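Local coordinates for U4/U6 snRNA-associated-splicing factor PRP24 (Saccharomyces cerevisiae, PDB 4N0T), which binds U6 snRNA, anneals it with U4 snRNA and serves as a recycling factor of the spliceosome in pre-mRNA splicing, at residues E7-Y20 and V72-T86. Sequence-based numbering, arbitrary orientation.
Sequences ELTTVLVKNLPKSY and VGQNEIIVSHLTECT
The side-chain amides of Asn15 and Asn75 cross at about a right angle just beyond the last regular backbone pair, Lys14 with Ile78, each donating to a backbone carbonyl of the other segment, and Asn15 can be followed atom by atom. Its CB lies 3.5 Å from Glu76 O; CG stands anti to the backbone N (chi1 -155°), which carries the amide across to the 72-86 segment. There OD1 sits 3.7 Å from Asn75 ND2, while ND2 donates an almost straight bond to Glu76 O (2.9 Å), with the acceptor in the amide plane but the donor well above the carbonyl plane. Asn75 ND2 answers with a bond to Asn15 O, also from above the carbonyl plane, and the two amide planes lie only 16° apart. A leucine in place of Asn15 would probably leave Glu76 O without this side-chain donor. The pairing joins the first strand of an RNA recognition motif, one of the central pair of its four-stranded sheet, to the last long strand, and Leu12 with Ser80 and Lys14 with Ile78 form hydrogen-bonded pairs. Between them Val13 meets Val79 (CG2 to CG2, 4.2 Å) on the face that helices 22-29 and 58-65 cover. Past Asn75, Val72 CG1 presses obliquely on the Tyr20 ring, 3.4 Å from CZ, and also meets Pro17 CD. At the far end Leu82 N binds Thr10 O, Leu82 CD2 lies alongside Thr10 CG2 at 3.9 Å, and a water links Glu7 OE1 to Cys85 N and Thr86 OG1, the latter also hydrogen-bonded to Asp132 OD1.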
loop_
_atom_site.group_PDB
_atom_site.type_symbol
_atom_site.label_atom_id
_atom_site.label_comp_id
_atom_site.label_asym_id
_atom_site.label_seq_id
_atom_site.Cartn_x
_atom_site.Cartn_y
_atom_site.Cartn_z
ATOM N N GLU A 7 7.255 15.434 10.598
ATOM C CA GLU A 7 6.623 16.699 10.957
ATOM C C GLU A 7 7.548 17.579 11.788
ATOM O O GLU A 7 7.636 18.798 11.569
ATOM C CB GLU A 7 5.331 16.446 11.738
ATOM C CG GLU A 7 4.725 17.730 12.299
ATOM C CD GLU A 7 3.353 17.542 12.916
ATOM O OE1 GLU A 7 2.373 17.389 12.152
ATOM O OE2 GLU A 7 3.250 17.566 14.166
ATOM N N LEU A 8 8.235 16.956 12.740
ATOM C CA LEU A 8 9.093 17.695 13.663
ATOM C C LEU A 8 10.054 18.639 12.950
ATOM O O LEU A 8 10.307 19.749 13.421
ATOM C CB LEU A 8 9.881 16.725 14.550
ATOM C CG LEU A 8 10.666 17.394 15.682
ATOM C CD1 LEU A 8 9.707 18.019 16.686
ATOM C CD2 LEU A 8 11.623 16.411 16.365
ATOM N N THR A 9 10.575 18.225 11.801
ATOM C CA THR A 9 11.549 19.061 11.113
ATOM C C THR A 9 10.982 19.790 9.894
ATOM O O THR A 9 11.737 20.334 9.090
ATOM C CB THR A 9 12.792 18.263 10.694
ATOM O OG1 THR A 9 12.431 17.300 9.693
ATOM C CG2 THR A 9 13.392 17.549 11.898
ATOM N N THR A 10 9.660 19.811 9.774
ATOM C CA THR A 10 9.031 20.411 8.597
ATOM C C THR A 10 8.400 21.766 8.926
ATOM O O THR A 10 7.715 21.931 9.953
ATOM C CB THR A 10 7.968 19.479 7.997
ATOM O OG1 THR A 10 8.581 18.221 7.687
ATOM C CG2 THR A 10 7.386 20.067 6.717
ATOM N N VAL A 11 8.628 22.725 8.048
ATOM C CA VAL A 11 8.017 24.037 8.215
ATOM C C VAL A 11 7.122 24.367 7.036
ATOM O O VAL A 11 7.282 23.814 5.933
ATOM C CB VAL A 11 9.065 25.161 8.378
ATOM C CG1 VAL A 11 9.972 24.853 9.566
ATOM C CG2 VAL A 11 9.887 25.320 7.111
ATOM N N LEU A 12 6.202 25.293 7.282
ATOM C CA LEU A 12 5.285 25.802 6.278
ATOM C C LEU A 12 5.680 27.243 5.994
ATOM O O LEU A 12 5.897 28.011 6.931
ATOM C CB LEU A 12 3.868 25.796 6.850
ATOM C CG LEU A 12 2.773 26.420 5.976
ATOM C CD1 LEU A 12 2.605 25.596 4.729
ATOM C CD2 LEU A 12 1.450 26.533 6.725
ATOM N N VAL A 13 5.783 27.593 4.719
ATOM C CA VAL A 13 6.062 28.975 4.319
ATOM C C VAL A 13 4.835 29.484 3.590
ATOM O O VAL A 13 4.355 28.835 2.653
ATOM C CB VAL A 13 7.282 29.080 3.389
ATOM C CG1 VAL A 13 7.595 30.546 3.091
ATOM C CG2 VAL A 13 8.490 28.426 4.017
ATOM N N LYS A 14 4.317 30.633 4.024
ATOM C CA LYS A 14 3.169 31.246 3.358
ATOM C C LYS A 14 3.560 32.584 2.736
ATOM O O LYS A 14 4.431 33.283 3.254
ATOM C CB LYS A 14 2.018 31.444 4.351
ATOM C CG LYS A 14 0.802 32.117 3.745
ATOM C CD LYS A 14 -0.358 32.174 4.711
ATOM C CE LYS A 14 -1.590 32.743 4.007
ATOM N NZ LYS A 14 -2.759 32.808 4.930
ATOM N N ASN A 15 2.928 32.886 1.602
ATOM C CA ASN A 15 3.037 34.191 0.924
ATOM C C ASN A 15 4.325 34.389 0.130
ATOM O O ASN A 15 4.792 35.520 -0.035
ATOM C CB ASN A 15 2.815 35.373 1.880
ATOM C CG ASN A 15 2.330 36.616 1.143
ATOM O OD1 ASN A 15 1.541 36.504 0.200
ATOM N ND2 ASN A 15 2.809 37.794 1.548
ATOM N N LEU A 16 4.898 33.300 -0.371
ATOM C CA LEU A 16 6.001 33.415 -1.317
ATOM C C LEU A 16 5.477 34.037 -2.611
ATOM O O LEU A 16 4.294 33.879 -2.948
ATOM C CB LEU A 16 6.598 32.038 -1.617
ATOM C CG LEU A 16 7.361 31.398 -0.457
ATOM C CD1 LEU A 16 7.536 29.894 -0.679
ATOM C CD2 LEU A 16 8.710 32.057 -0.274
ATOM N N PRO A 17 6.355 34.728 -3.348
ATOM C CA PRO A 17 5.939 35.348 -4.613
ATOM C C PRO A 17 5.423 34.308 -5.604
ATOM O O PRO A 17 5.860 33.153 -5.544
ATOM C CB PRO A 17 7.243 35.956 -5.147
ATOM C CG PRO A 17 8.082 36.192 -3.923
ATOM C CD PRO A 17 7.754 35.046 -3.004
ATOM N N LYS A 18 4.514 34.713 -6.491
ATOM C CA LYS A 18 4.032 33.853 -7.577
ATOM C C LYS A 18 5.172 33.188 -8.352
ATOM O O LYS A 18 5.072 32.031 -8.775
ATOM C CB LYS A 18 3.202 34.686 -8.556
ATOM C CG LYS A 18 1.729 34.334 -8.609
ATOM C CD LYS A 18 1.233 34.322 -10.052
ATOM C CE LYS A 18 1.612 33.025 -10.756
ATOM N NZ LYS A 18 0.779 31.885 -10.269
ATOM N N SER A 19 6.259 33.932 -8.522
ATOM C CA SER A 19 7.385 33.497 -9.344
ATOM C C SER A 19 8.294 32.493 -8.649
ATOM O O SER A 19 9.218 31.954 -9.267
ATOM C CB SER A 19 8.216 34.707 -9.788
ATOM O OG SER A 19 8.966 35.250 -8.711
ATOM N N TYR A 20 8.042 32.238 -7.367
ATOM C CA TYR A 20 8.927 31.369 -6.602
ATOM C C TYR A 20 8.732 29.884 -6.904
ATOM O O TYR A 20 7.638 29.327 -6.752
ATOM C CB TYR A 20 8.852 31.668 -5.099
ATOM C CG TYR A 20 10.114 32.334 -4.599
ATOM C CD1 TYR A 20 10.508 33.566 -5.105
ATOM C CD2 TYR A 20 10.921 31.728 -3.644
ATOM C CE1 TYR A 20 11.662 34.182 -4.674
ATOM C CE2 TYR A 20 12.085 32.342 -3.201
ATOM C CZ TYR A 20 12.447 33.569 -3.728
ATOM O OH TYR A 20 13.594 34.206 -3.310
ATOM N N VAL A 72 10.581 38.673 0.813
ATOM C CA VAL A 72 11.079 37.977 -0.360
ATOM C C VAL A 72 10.446 38.654 -1.574
ATOM O O VAL A 72 9.215 38.649 -1.725
ATOM C CB VAL A 72 10.682 36.495 -0.305
ATOM C CG1 VAL A 72 11.172 35.763 -1.540
ATOM C CG2 VAL A 72 11.236 35.856 0.962
ATOM N N GLY A 73 11.280 39.255 -2.421
ATOM C CA GLY A 73 10.783 40.138 -3.469
ATOM C C GLY A 73 10.198 41.353 -2.778
ATOM O O GLY A 73 10.933 42.147 -2.176
ATOM N N GLN A 74 8.875 41.490 -2.833
ATOM C CA GLN A 74 8.191 42.456 -1.986
ATOM C C GLN A 74 7.132 41.774 -1.134
ATOM O O GLN A 74 6.265 42.441 -0.562
ATOM C CB GLN A 74 7.573 43.570 -2.831
ATOM C CG GLN A 74 8.616 44.389 -3.569
ATOM C CD GLN A 74 8.010 45.410 -4.507
ATOM O OE1 GLN A 74 6.792 45.592 -4.549
ATOM N NE2 GLN A 74 8.863 46.086 -5.266
ATOM N N ASN A 75 7.206 40.442 -1.058
ATOM C CA ASN A 75 6.267 39.659 -0.255
ATOM C C ASN A 75 6.785 39.406 1.151
ATOM O O ASN A 75 7.915 38.946 1.321
ATOM C CB ASN A 75 5.983 38.307 -0.924
ATOM C CG ASN A 75 4.986 38.415 -2.048
ATOM O OD1 ASN A 75 4.895 39.451 -2.712
ATOM N ND2 ASN A 75 4.217 37.349 -2.264
ATOM N N GLU A 76 5.969 39.727 2.154
ATOM C CA GLU A 76 6.298 39.408 3.538
ATOM C C GLU A 76 5.862 37.964 3.792
ATOM O O GLU A 76 4.667 37.669 3.748
ATOM C CB GLU A 76 5.546 40.332 4.499
ATOM C CG GLU A 76 5.911 40.132 5.968
ATOM C CD GLU A 76 5.351 41.221 6.874
ATOM O OE1 GLU A 76 4.994 40.903 8.032
ATOM O OE2 GLU A 76 5.279 42.398 6.434
ATOM N N ILE A 77 6.826 37.080 4.046
ATOM C CA ILE A 77 6.522 35.653 4.243
ATOM C C ILE A 77 6.227 35.336 5.700
ATOM O O ILE A 77 6.576 36.110 6.602
ATOM C CB ILE A 77 7.667 34.729 3.733
ATOM C CG1 ILE A 77 8.956 34.967 4.527
ATOM C CG2 ILE A 77 7.895 34.937 2.236
ATOM C CD1 ILE A 77 10.068 33.972 4.219
ATOM N N ILE A 78 5.570 34.196 5.938
ATOM C CA ILE A 78 5.335 33.716 7.283
ATOM C C ILE A 78 5.884 32.303 7.281
ATOM O O ILE A 78 5.597 31.529 6.365
ATOM C CB ILE A 78 3.829 33.712 7.643
ATOM C CG1 ILE A 78 3.268 35.142 7.523
ATOM C CG2 ILE A 78 3.609 33.195 9.061
ATOM C CD1 ILE A 78 1.759 35.246 7.674
ATOM N N VAL A 79 6.715 31.996 8.266
ATOM C CA VAL A 79 7.299 30.668 8.372
ATOM C C VAL A 79 6.925 30.095 9.733
ATOM O O VAL A 79 7.108 30.750 10.770
ATOM C CB VAL A 79 8.843 30.699 8.190
ATOM C CG1 VAL A 79 9.415 29.271 8.222
ATOM C CG2 VAL A 79 9.247 31.412 6.883
ATOM N N SER A 80 6.410 28.864 9.748
ATOM C CA SER A 80 5.921 28.283 10.989
ATOM C C SER A 80 6.162 26.783 11.001
ATOM O O SER A 80 6.355 26.185 9.946
ATOM C CB SER A 80 4.428 28.549 11.144
ATOM O OG SER A 80 3.718 28.053 10.021
ATOM N N HIS A 81 6.165 26.192 12.189
ATOM C CA HIS A 81 6.181 24.732 12.291
ATOM C C HIS A 81 4.935 24.200 11.595
ATOM O O HIS A 81 3.830 24.730 11.785
ATOM C CB HIS A 81 6.171 24.279 13.756
ATOM C CG HIS A 81 7.460 24.515 14.485
ATOM N ND1 HIS A 81 8.625 23.844 14.182
ATOM C CD2 HIS A 81 7.755 25.328 15.531
ATOM C CE1 HIS A 81 9.586 24.236 15.001
ATOM N NE2 HIS A 81 9.086 25.143 15.823
ATOM N N LEU A 82 5.096 23.150 10.791
ATOM C CA LEU A 82 3.928 22.519 10.189
ATOM C C LEU A 82 3.325 21.644 11.259
ATOM O O LEU A 82 3.951 20.680 11.692
ATOM C CB LEU A 82 4.304 21.665 8.976
ATOM C CG LEU A 82 3.094 21.078 8.236
ATOM C CD1 LEU A 82 2.361 22.170 7.460
ATOM C CD2 LEU A 82 3.511 19.947 7.304
ATOM N N THR A 83 2.129 21.995 11.718
ATOM C CA THR A 83 1.480 21.224 12.766
ATOM C C THR A 83 -0.028 21.215 12.576
ATOM O O THR A 83 -0.615 22.194 12.098
ATOM C CB THR A 83 1.840 21.745 14.180
ATOM O OG1 THR A 83 1.126 20.990 15.157
ATOM C CG2 THR A 83 1.449 23.184 14.328
ATOM N N GLU A 84 -0.639 20.081 12.917
ATOM C CA GLU A 84 -2.079 19.899 12.760
ATOM C C GLU A 84 -2.572 20.142 11.333
ATOM O O GLU A 84 -3.737 20.471 11.112
ATOM C CB GLU A 84 -2.841 20.756 13.778
ATOM C CG GLU A 84 -2.482 20.421 15.217
ATOM C CD GLU A 84 -3.323 21.184 16.208
ATOM O OE1 GLU A 84 -2.900 22.284 16.619
ATOM O OE2 GLU A 84 -4.414 20.687 16.562
ATOM N N CYS A 85 -1.689 19.928 10.361
ATOM C CA CYS A 85 -2.030 20.101 8.961
ATOM C C CYS A 85 -1.882 18.831 8.138
ATOM O O CYS A 85 -1.725 18.906 6.919
ATOM C CB CYS A 85 -1.126 21.157 8.338
ATOM S SG CYS A 85 -1.460 22.841 8.918
ATOM N N THR A 86 -1.917 17.667 8.789
ATOM C CA THR A 86 -1.699 16.422 8.070
ATOM C C THR A 86 -2.905 15.487 8.201
ATOM O O THR A 86 -3.417 15.259 9.302
ATOM C CB THR A 86 -0.424 15.710 8.583
ATOM O OG1 THR A 86 0.702 16.586 8.425
ATOM C CG2 THR A 86 -0.177 14.418 7.808
HETATM O O HOH W 1 0.885 18.816 10.275
HETATM O O HOH W 2 6.392 20.875 12.947
HETATM O O HOH W 3 0.173 17.631 14.007
HETATM O O HOH W 4 9.397 22.094 12.324
HETATM O O HOH W 5 3.572 29.666 8.012
HETATM O O HOH W 6 3.412 40.926 1.746
#